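Endonuclease/exonuclease/phosphatase (Beutenbergia cavernae DSM 12333, PDB 4RUW) is a member of the endonuclease/exonuclease/phosphatase family with a DNase I-like fold and carries a bound zinc ion. Local coordinates at residues Ser153-Val158 / Val186-Leu191; Leu166-Tyr171 / Val210-Glu215; Leu177-Leu182 / His200-Gly205; Asp193-Ala198 / Ala226-Val231. One frame throughout, in Å; residues are numbered along the deposited sequence. Where two conformers were deposited one is given.

Contact 1. Residues Ser153-Val158 / Val186-Leu191; sequences SRHPFV and VDVPGL
Phe157 and Val186 form an antiparallel, non-hydrogen-bonded pair where the edge strand 157-166 starts beside the end of strand 179-188, at one rim of the two-sheet DNase I-like fold. The segment 153-158 passes from one sheet to the other: Ser153 ends strand 146-153 of the first, and by Phe157 the chain has reached the second. One backbone bond crosses between the segments, almost straight: Asp187 N to Pro156 O at 2.8 Å, with 177° at the hydrogen. The same carbonyl also receives a CA-H...O contact from Val186. Side chains fill in the rest. The two methyls of Val186 divide the work: CG2 sits in the plane of the Phe157 ring, at its edge, 3.9 Å from CD1, whereas CG1, anti to the backbone N (chi1 177°), turns to the link and touches Ser153 OG and His155 CB. Ser153 OG in turn donates to His155 O in the carbonyl plane, on a lone pair, a bond that closes the chain over Arg154 just after strand 146-153. Farther out, the His155 ring lies between Arg154 CB over the centre of one face and Val188 CG1 over the other, offset toward the rim, and its NE2 is hydrogen-bonded to Asp90. On the solvent side Val158 CG2 rests on Asp187 CB. Pro189 adds a last touch: its CD approaches the imidazole obliquely, 3.3 Å from His155 ND1.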
# COMPACT_ATOMS: atom_id res chain seq x y z
N SER A 153 10.07 4.51 14.25
CA SER A 153 9.98 5.90 13.88
C SER A 153 11.06 6.74 14.54
O SER A 153 11.45 6.48 15.68
CB SER A 153 8.60 6.41 14.28
OG SER A 153 8.46 7.79 14.06
N ARG A 154 11.56 7.74 13.82
CA ARG A 154 12.46 8.73 14.40
C ARG A 154 11.69 9.79 15.17
O ARG A 154 12.27 10.62 15.85
CB ARG A 154 13.27 9.41 13.29
CG ARG A 154 14.36 8.55 12.69
CD ARG A 154 15.19 9.31 11.69
NE ARG A 154 16.31 8.52 11.19
CZ ARG A 154 17.48 9.03 10.83
NH1 ARG A 154 17.71 10.33 10.92
NH2 ARG A 154 18.45 8.23 10.39
N HIS A 155 10.36 9.74 15.08
CA HIS A 155 9.51 10.77 15.67
C HIS A 155 8.57 10.15 16.69
O HIS A 155 8.15 9.01 16.54
CB HIS A 155 8.74 11.47 14.57
CG HIS A 155 9.60 11.91 13.43
ND1 HIS A 155 10.59 12.85 13.58
CD2 HIS A 155 9.68 11.48 12.15
CE1 HIS A 155 11.21 13.02 12.43
NE2 HIS A 155 10.68 12.19 11.54
N PRO A 156 8.26 10.89 17.76
CA PRO A 156 7.49 10.30 18.86
C PRO A 156 6.07 9.91 18.48
O PRO A 156 5.45 10.49 17.59
CB PRO A 156 7.47 11.41 19.92
CG PRO A 156 7.74 12.65 19.19
CD PRO A 156 8.63 12.29 18.04
N PHE A 157 5.56 8.90 19.17
CA PHE A 157 4.17 8.50 19.04
C PHE A 157 3.28 9.43 19.85
O PHE A 157 3.71 10.02 20.84
CB PHE A 157 3.98 7.07 19.56
CG PHE A 157 4.75 6.03 18.79
CD1 PHE A 157 4.90 6.11 17.42
CD2 PHE A 157 5.30 4.95 19.45
CE1 PHE A 157 5.60 5.14 16.72
CE2 PHE A 157 6.00 3.97 18.77
CZ PHE A 157 6.15 4.07 17.40
N VAL A 158 2.03 9.57 19.40
CA VAL A 158 1.00 10.25 20.17
C VAL A 158 0.06 9.15 20.65
O VAL A 158 -0.65 8.53 19.86
CB VAL A 158 0.22 11.25 19.29
CG1 VAL A 158 -0.83 11.99 20.13
CG2 VAL A 158 1.19 12.23 18.63
N VAL A 186 2.09 9.13 14.66
CA VAL A 186 3.42 9.70 14.81
C VAL A 186 3.34 11.22 14.69
O VAL A 186 2.66 11.75 13.81
CB VAL A 186 4.35 9.15 13.71
CG1 VAL A 186 5.72 9.78 13.80
CG2 VAL A 186 4.45 7.64 13.81
N ASP A 187 4.03 11.93 15.59
CA ASP A 187 4.06 13.39 15.55
C ASP A 187 5.32 13.85 14.82
O ASP A 187 6.41 13.86 15.38
CB ASP A 187 4.01 13.96 16.96
CG ASP A 187 3.90 15.46 16.98
OD1 ASP A 187 3.68 16.06 15.91
OD2 ASP A 187 4.04 16.05 18.07
N VAL A 188 5.16 14.20 13.55
CA VAL A 188 6.29 14.51 12.69
C VAL A 188 6.55 16.02 12.66
O VAL A 188 5.67 16.80 12.29
CB VAL A 188 6.04 14.02 11.26
CG1 VAL A 188 7.24 14.30 10.38
CG2 VAL A 188 5.70 12.53 11.27
N PRO A 189 7.76 16.45 13.06
CA PRO A 189 8.09 17.88 13.04
C PRO A 189 7.83 18.49 11.66
O PRO A 189 8.26 17.93 10.65
CB PRO A 189 9.59 17.89 13.35
CG PRO A 189 9.82 16.64 14.13
CD PRO A 189 8.88 15.62 13.55
N GLY A 190 7.10 19.61 11.64
CA GLY A 190 6.77 20.29 10.40
C GLY A 190 5.46 19.85 9.77
O GLY A 190 4.83 20.62 9.03
N LEU A 191 5.03 18.63 10.05
CA LEU A 191 3.81 18.08 9.46
C LEU A 191 2.70 17.97 10.48
O LEU A 191 1.54 18.18 10.16
CB LEU A 191 4.06 16.69 8.88
CG LEU A 191 4.75 16.58 7.52
CD1 LEU A 191 6.22 16.91 7.62
CD2 LEU A 191 4.53 15.20 6.92

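Contact 2. Residues Leu166-Tyr171 / Val210-Glu215; sequences LPNENY and VEDQKE
Glu211 meets the 166-171 loop through its CB, which lies 3.6 Å from Asn170 ND2; its carboxylate turns away, to a salt bridge with Lys214 in the same helix and a hydrogen bond with Gln250. One residue on, Asp212 carries most of the contact. With CG beside the backbone N (chi1 -74°), its carboxylate enters the curl of the loop, and each oxygen takes two protein donors. Asn170 N reaches OD1 through the syn lone pair at 2.9 Å, while Asn170 ND2 arrives at OD1 on the anti side, tilted out of the carboxylate plane and bent to 142° at the hydrogen. OD2 is gripped from opposite faces: Asn168 ND2 comes from above the plane, 2.9 Å away and at 162°, and Tyr171 N from the syn side. Here a buried acidic side chain of helix 207-222 holds a turn of three residues with helical backbone angles but no regular helical bonds, in the long connection between strands 157-166 and 179-188 of a DNase I-like sheet. Four protein donors and a water on one carboxylate would probably stabilise its charged form. Asn168 ND2 also donates to Ser202 OG, which links this loop to the one ahead of the helix. Glu215, a turn further along, packs its CB on Pro167 CG at 4.2 Å, and its OE1 accepts from a water that also donates to Asp212 OD1, 2.7 Å away, and accepts from Glu169 N.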
# COMPACT_ATOMS: atom_id res chain seq x y z
N LEU A 166 -7.53 -9.49 12.40
CA LEU A 166 -8.13 -9.67 11.09
C LEU A 166 -8.43 -11.16 10.92
O LEU A 166 -7.58 -11.98 11.19
CB LEU A 166 -7.19 -9.14 9.99
CG LEU A 166 -6.80 -7.66 10.11
CD1 LEU A 166 -5.73 -7.31 9.09
CD2 LEU A 166 -8.00 -6.75 9.95
N PRO A 167 -9.63 -11.50 10.45
CA PRO A 167 -10.17 -12.87 10.50
C PRO A 167 -9.61 -13.80 9.42
O PRO A 167 -9.21 -13.32 8.37
CB PRO A 167 -11.65 -12.65 10.23
CG PRO A 167 -11.66 -11.50 9.27
CD PRO A 167 -10.58 -10.58 9.78
N ASN A 168 -9.62 -15.10 9.68
CA ASN A 168 -9.40 -16.12 8.65
C ASN A 168 -10.52 -17.15 8.68
O ASN A 168 -10.28 -18.36 8.63
CB ASN A 168 -8.04 -16.80 8.81
CG ASN A 168 -6.94 -16.14 7.99
OD1 ASN A 168 -6.00 -15.58 8.54
ND2 ASN A 168 -7.06 -16.21 6.67
N GLU A 169 -11.76 -16.68 8.76
CA GLU A 169 -12.90 -17.57 8.95
C GLU A 169 -13.17 -18.50 7.77
O GLU A 169 -13.60 -19.63 7.96
CB GLU A 169 -14.15 -16.75 9.30
CG GLU A 169 -15.40 -17.56 9.63
CD GLU A 169 -15.30 -18.38 10.91
OE1 GLU A 169 -14.36 -18.19 11.70
OE2 GLU A 169 -16.18 -19.25 11.11
N ASN A 170 -12.91 -18.05 6.55
CA ASN A 170 -13.12 -18.93 5.41
C ASN A 170 -12.05 -20.01 5.29
O ASN A 170 -12.35 -21.16 4.98
CB ASN A 170 -13.22 -18.13 4.11
CG ASN A 170 -14.38 -17.17 4.13
OD1 ASN A 170 -15.54 -17.58 4.05
ND2 ASN A 170 -14.09 -15.88 4.25
N TYR A 171 -10.81 -19.63 5.56
CA TYR A 171 -9.70 -20.58 5.53
C TYR A 171 -9.84 -21.63 6.63
O TYR A 171 -9.64 -22.82 6.39
CB TYR A 171 -8.38 -19.82 5.68
CG TYR A 171 -7.14 -20.66 5.78
CD1 TYR A 171 -6.75 -21.50 4.75
CD2 TYR A 171 -6.32 -20.57 6.90
CE1 TYR A 171 -5.59 -22.25 4.83
CE2 TYR A 171 -5.16 -21.31 6.99
CZ TYR A 171 -4.80 -22.15 5.95
OH TYR A 171 -3.65 -22.89 6.04
N VAL A 210 -8.62 -16.01 -0.57
CA VAL A 210 -8.98 -14.74 -1.20
C VAL A 210 -10.23 -14.13 -0.55
O VAL A 210 -10.32 -12.91 -0.34
CB VAL A 210 -9.14 -14.89 -2.73
CG1 VAL A 210 -9.76 -13.63 -3.34
CG2 VAL A 210 -7.79 -15.20 -3.37
N GLU A 211 -11.20 -14.97 -0.20
CA GLU A 211 -12.36 -14.47 0.54
C GLU A 211 -11.93 -13.88 1.89
O GLU A 211 -12.47 -12.86 2.32
CB GLU A 211 -13.42 -15.56 0.72
CG GLU A 211 -14.04 -16.03 -0.59
CD GLU A 211 -14.66 -14.90 -1.42
OE1 GLU A 211 -15.15 -13.91 -0.85
OE2 GLU A 211 -14.65 -15.00 -2.67
N ASP A 212 -10.94 -14.49 2.53
CA ASP A 212 -10.40 -13.90 3.75
C ASP A 212 -9.67 -12.58 3.48
O ASP A 212 -9.84 -11.64 4.25
CB ASP A 212 -9.49 -14.88 4.49
CG ASP A 212 -10.26 -15.98 5.19
OD1 ASP A 212 -11.48 -15.80 5.41
OD2 ASP A 212 -9.64 -17.00 5.53
N GLN A 213 -8.87 -12.50 2.40
CA GLN A 213 -8.24 -11.23 2.04
C GLN A 213 -9.27 -10.13 1.96
O GLN A 213 -9.06 -9.02 2.48
CB GLN A 213 -7.53 -11.33 0.69
CG GLN A 213 -6.30 -12.21 0.65
CD GLN A 213 -5.63 -12.13 -0.70
OE1 GLN A 213 -6.31 -12.17 -1.73
NE2 GLN A 213 -4.31 -12.01 -0.71
N LYS A 214 -10.40 -10.41 1.31
CA LYS A 214 -11.46 -9.42 1.17
C LYS A 214 -12.02 -8.98 2.52
O LYS A 214 -12.21 -7.78 2.77
CB LYS A 214 -12.58 -9.96 0.28
CG LYS A 214 -12.19 -10.03 -1.18
CD LYS A 214 -13.10 -10.95 -1.97
CE LYS A 214 -14.54 -10.52 -1.92
NZ LYS A 214 -15.41 -11.44 -2.70
N GLU A 215 -12.30 -9.94 3.40
CA GLU A 215 -12.84 -9.57 4.70
C GLU A 215 -11.83 -8.82 5.56
O GLU A 215 -12.18 -7.87 6.27
CB GLU A 215 -13.35 -10.80 5.44
CG GLU A 215 -14.54 -11.45 4.73
CD GLU A 215 -15.40 -12.26 5.66
OE1 GLU A 215 -14.85 -13.08 6.43
OE2 GLU A 215 -16.63 -12.06 5.65
O HOH W 1 -12.38 -14.12 7.38

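Contact 3. Residues Leu177-Leu182 / His200-Gly205; sequences LRRSLL and HLSTPG
Arg179 lies along the 200-205 loop, and almost the whole contact can be read from this one side chain. Its CB, on strand 179-188, stands 3.6 Å from His200 O. CG passes the same carbonyl and comes within 4.0 Å of Ser202 OG. A bend at chi2 (-61°) then folds the chain back over the loop backbone, so that CD presses on His200 O at 3.4 Å. NE runs past Ser202 CA and donates a hydrogen bond to a water in the guanidinium plane, 2.9 Å away, which is in turn hydrogen-bonded to Ser202 OG. At CZ the flat group lies with Leu201 O over the centre of one face, 3.7 Å off; that oxygen has its hydrogen bond from Asn237. The two end nitrogens part company. NH1 sits over the centre of the His200 ring, 3.3 Å above its plane, with guanidinium and imidazole planes 54° apart rather than stacked. NH2 donates to a second water, which also accepts from Thr203 N. Beside the side chain, a third water takes the Ser180 amide and donates to His200 O, bridging the two backbones where strands 179-188 and 192-200 of this DNase I-like sheet splay apart. Nearby, Ser202 OG is bonded to Gln216 of helix 207-222. With no clear direct hydrogen bond across the contact, the arginine is held by packing and through water, its NH1 resting on the imidazole face while NE and NH2 each donate to a water.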
# COMPACT_ATOMS: atom_id res chain seq x y z
N LEU A 177 -5.99 -16.87 15.24
CA LEU A 177 -5.71 -15.60 14.59
C LEU A 177 -4.31 -15.61 13.99
O LEU A 177 -3.37 -16.14 14.58
CB LEU A 177 -5.91 -14.46 15.57
CG LEU A 177 -7.39 -14.25 15.88
CD1 LEU A 177 -7.57 -13.38 17.10
CD2 LEU A 177 -8.10 -13.66 14.67
N ARG A 178 -4.19 -15.05 12.79
CA ARG A 178 -2.94 -15.06 12.04
C ARG A 178 -2.51 -13.68 11.55
O ARG A 178 -1.31 -13.46 11.32
CB ARG A 178 -3.03 -15.99 10.83
CG ARG A 178 -3.35 -17.43 11.19
CD ARG A 178 -3.58 -18.27 9.95
NE ARG A 178 -4.03 -19.61 10.31
CZ ARG A 178 -3.23 -20.64 10.57
NH1 ARG A 178 -1.91 -20.49 10.49
NH2 ARG A 178 -3.74 -21.81 10.91
N ARG A 179 -3.46 -12.77 11.35
CA ARG A 179 -3.17 -11.47 10.75
C ARG A 179 -3.77 -10.37 11.61
O ARG A 179 -4.80 -10.58 12.26
CB ARG A 179 -3.78 -11.38 9.34
CG ARG A 179 -3.38 -12.51 8.41
CD ARG A 179 -1.89 -12.56 8.15
NE ARG A 179 -1.56 -13.69 7.29
CZ ARG A 179 -0.35 -13.93 6.80
NH1 ARG A 179 0.65 -13.12 7.09
NH2 ARG A 179 -0.15 -14.99 6.02
N SER A 180 -3.15 -9.20 11.62
CA SER A 180 -3.73 -8.06 12.33
C SER A 180 -3.29 -6.74 11.74
O SER A 180 -2.36 -6.69 10.92
CB SER A 180 -3.39 -8.11 13.82
OG SER A 180 -2.01 -7.86 14.03
N LEU A 181 -3.96 -5.68 12.15
CA LEU A 181 -3.65 -4.31 11.78
C LEU A 181 -3.10 -3.59 13.00
O LEU A 181 -3.68 -3.68 14.08
CB LEU A 181 -4.92 -3.62 11.31
CG LEU A 181 -4.89 -2.10 11.18
CD1 LEU A 181 -4.00 -1.68 10.04
CD2 LEU A 181 -6.29 -1.55 11.02
N LEU A 182 -1.98 -2.89 12.82
CA LEU A 182 -1.40 -2.05 13.87
C LEU A 182 -1.55 -0.59 13.46
O LEU A 182 -1.17 -0.20 12.37
CB LEU A 182 0.08 -2.38 14.05
CG LEU A 182 0.88 -1.41 14.92
CD1 LEU A 182 0.31 -1.35 16.34
CD2 LEU A 182 2.35 -1.80 14.93
N HIS A 200 -0.49 -6.78 7.10
CA HIS A 200 0.03 -7.88 6.30
C HIS A 200 -1.18 -8.82 6.18
O HIS A 200 -1.70 -9.31 7.18
CB HIS A 200 1.21 -8.53 7.04
CG HIS A 200 1.87 -9.66 6.32
ND1 HIS A 200 2.96 -10.32 6.85
CD2 HIS A 200 1.62 -10.25 5.13
CE1 HIS A 200 3.35 -11.27 6.02
NE2 HIS A 200 2.54 -11.25 4.97
N LEU A 201 -1.67 -9.01 4.96
CA LEU A 201 -2.87 -9.82 4.75
C LEU A 201 -2.54 -11.27 4.40
O LEU A 201 -1.38 -11.57 4.08
CB LEU A 201 -3.74 -9.21 3.64
CG LEU A 201 -4.13 -7.75 3.82
CD1 LEU A 201 -5.07 -7.34 2.71
CD2 LEU A 201 -4.73 -7.46 5.19
N SER A 202 -3.53 -12.14 4.41
CA SER A 202 -3.31 -13.52 4.00
C SER A 202 -2.80 -13.60 2.57
O SER A 202 -3.03 -12.71 1.76
CB SER A 202 -4.61 -14.31 4.07
OG SER A 202 -5.05 -14.49 5.40
N THR A 203 -2.11 -14.69 2.26
CA THR A 203 -1.71 -14.99 0.90
C THR A 203 -2.92 -15.48 0.11
O THR A 203 -3.84 -16.04 0.68
CB THR A 203 -0.65 -16.10 0.87
OG1 THR A 203 -1.22 -17.30 1.39
CG2 THR A 203 0.56 -15.69 1.69
N PRO A 204 -2.93 -15.25 -1.22
CA PRO A 204 -4.08 -15.69 -2.02
C PRO A 204 -3.91 -17.14 -2.47
O PRO A 204 -3.94 -17.43 -3.66
CB PRO A 204 -4.03 -14.74 -3.21
CG PRO A 204 -2.57 -14.48 -3.40
CD PRO A 204 -1.96 -14.48 -2.01
N GLY A 205 -3.76 -18.04 -1.51
CA GLY A 205 -3.40 -19.42 -1.82
C GLY A 205 -4.53 -20.31 -2.29
O GLY A 205 -4.30 -21.43 -2.73
O HOH W 2 -3.53 -15.81 7.11
O HOH W 3 -1.95 -16.87 4.34
O HOH W 4 -0.81 -9.24 9.79

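Contact 4. Residues Asp193-Ala198 / Ala226-Val231; sequences DVVVHA and ARVPSV
Strand 192-200 and the short strand 230-233 run parallel here, and the firm part of the contact is their shared backbone ladder. Val195 bonds through both its N and its O to the 226-231 segment: its N donates to Pro229 O at 3.0 Å, and its O receives Val231 N at 2.9 Å. His197 N then continues the ladder to Val231 O. On the buried side Val196 and Val231 lie side by side, pointing the same way, their CG2 methyls 4.1 Å apart; Val196 also packs on Val91, Val93 and Val151 of the other sheet. The opposite side, carrying Val195 and Ser230, is looser and wetter. Val195 CG2 touches Val228 CG2 at 4.1 Å, and Val195 CB lies 3.6 Å from Ser230 OG. That hydroxyl donates to Val228 O from above the carbonyl plane and accepts from a water lying in the plane of the His197 ring, 2.8 Å from NE2. The imidazole is fixed at its other nitrogen by Thr183. Toward the start of the ladder, where Pro229 CB only brushes Asp193 O, another water donates to both Asp193 O and Pro229 O. The pairing closes a beta-alpha-beta crossover: the chain leaves strand 192-200, travels through helix 207-222 and returns as strand 230-233, with strand 179-188 flanking it on one side and Thr301, just past strand 296-300, bonded to Ser230 on the other.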
# COMPACT_ATOMS: atom_id res chain seq x y z
N ASP A 193 0.60 15.47 13.26
CA ASP A 193 0.24 14.07 13.46
C ASP A 193 -0.02 13.37 12.13
O ASP A 193 -0.77 13.86 11.28
CB ASP A 193 -1.00 13.94 14.34
CG ASP A 193 -0.75 14.31 15.79
OD1 ASP A 193 0.40 14.63 16.16
OD2 ASP A 193 -1.72 14.26 16.57
N VAL A 194 0.57 12.19 11.98
CA VAL A 194 0.30 11.33 10.83
C VAL A 194 -0.09 9.97 11.38
O VAL A 194 0.65 9.40 12.18
CB VAL A 194 1.55 11.19 9.91
CG1 VAL A 194 1.26 10.22 8.78
CG2 VAL A 194 1.97 12.56 9.37
N VAL A 195 -1.26 9.46 10.99
CA VAL A 195 -1.67 8.14 11.44
C VAL A 195 -1.06 7.07 10.54
O VAL A 195 -1.21 7.13 9.32
CB VAL A 195 -3.21 8.01 11.45
CG1 VAL A 195 -3.62 6.65 11.99
CG2 VAL A 195 -3.83 9.13 12.29
N VAL A 196 -0.34 6.13 11.15
CA VAL A 196 0.31 5.05 10.42
C VAL A 196 -0.42 3.74 10.67
O VAL A 196 -0.54 3.30 11.82
CB VAL A 196 1.78 4.93 10.86
CG1 VAL A 196 2.48 3.77 10.14
CG2 VAL A 196 2.53 6.24 10.63
N HIS A 197 -0.92 3.14 9.59
CA HIS A 197 -1.57 1.84 9.64
C HIS A 197 -0.64 0.83 8.98
O HIS A 197 -0.26 0.99 7.82
CB HIS A 197 -2.89 1.87 8.87
CG HIS A 197 -3.87 2.89 9.36
ND1 HIS A 197 -4.65 2.71 10.49
CD2 HIS A 197 -4.21 4.11 8.87
CE1 HIS A 197 -5.42 3.76 10.66
NE2 HIS A 197 -5.18 4.63 9.69
N ALA A 198 -0.30 -0.22 9.73
CA ALA A 198 0.65 -1.25 9.30
C ALA A 198 -0.05 -2.59 9.28
O ALA A 198 -0.65 -2.99 10.29
CB ALA A 198 1.81 -1.31 10.28
N ALA A 226 -9.67 9.04 6.02
CA ALA A 226 -9.03 9.86 5.00
C ALA A 226 -9.10 11.36 5.26
O ALA A 226 -8.44 12.14 4.59
CB ALA A 226 -9.58 9.53 3.62
N ARG A 227 -9.89 11.77 6.26
CA ARG A 227 -9.99 13.17 6.63
C ARG A 227 -8.73 13.69 7.33
O ARG A 227 -8.53 14.90 7.40
CB ARG A 227 -11.20 13.41 7.52
CG ARG A 227 -12.53 13.07 6.87
CD ARG A 227 -13.66 13.11 7.89
NE ARG A 227 -13.45 12.15 8.97
CZ ARG A 227 -14.25 12.01 10.02
NH1 ARG A 227 -15.33 12.77 10.14
NH2 ARG A 227 -13.97 11.10 10.95
N VAL A 228 -7.91 12.79 7.85
CA VAL A 228 -6.68 13.20 8.53
C VAL A 228 -5.49 12.57 7.82
O VAL A 228 -5.64 11.51 7.21
CB VAL A 228 -6.68 12.81 10.03
CG1 VAL A 228 -7.89 13.40 10.74
CG2 VAL A 228 -6.60 11.29 10.23
N PRO A 229 -4.32 13.22 7.86
CA PRO A 229 -3.16 12.64 7.18
C PRO A 229 -2.85 11.23 7.69
O PRO A 229 -2.57 11.06 8.88
CB PRO A 229 -2.03 13.62 7.53
CG PRO A 229 -2.75 14.93 7.71
CD PRO A 229 -4.03 14.56 8.41
N SER A 230 -2.90 10.25 6.79
CA SER A 230 -2.67 8.86 7.17
C SER A 230 -1.97 8.12 6.04
O SER A 230 -2.10 8.47 4.87
CB SER A 230 -3.99 8.14 7.46
OG SER A 230 -4.85 8.88 8.31
N VAL A 231 -1.25 7.07 6.42
CA VAL A 231 -0.70 6.13 5.45
C VAL A 231 -1.11 4.72 5.85
O VAL A 231 -1.30 4.43 7.04
CB VAL A 231 0.83 6.24 5.30
CG1 VAL A 231 1.21 7.60 4.76
CG2 VAL A 231 1.55 5.97 6.61
O HOH W 5 -3.22 12.62 11.11
O HOH W 6 -6.52 7.07 9.61

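In the fold
All four contacts involve the sheet holding strands 157-166, 179-188, 192-200 and 230-233 or its connections; contact 1 also reaches the end of strand 146-153 in the partner sheet. Contact 1 and contact 4, centres 12 Å apart, lie near one end; Val186 O and Val194 N probably bond, joining strands 179-188 and 192-200. Contact 3 lies at the other end of those strands, about 27 Å from contact 1 between centres, and touches contact 2, with centres 8 Å apart, through Ser202, which meets both Asn168 and Gln213. Along the chain contact 3 is nested inside the loop closed by contact 2, while contact 1 closes before contact 4 opens. Helix 207-222, carrying one segment of contact 2, leads from contact 3 back to contact 4.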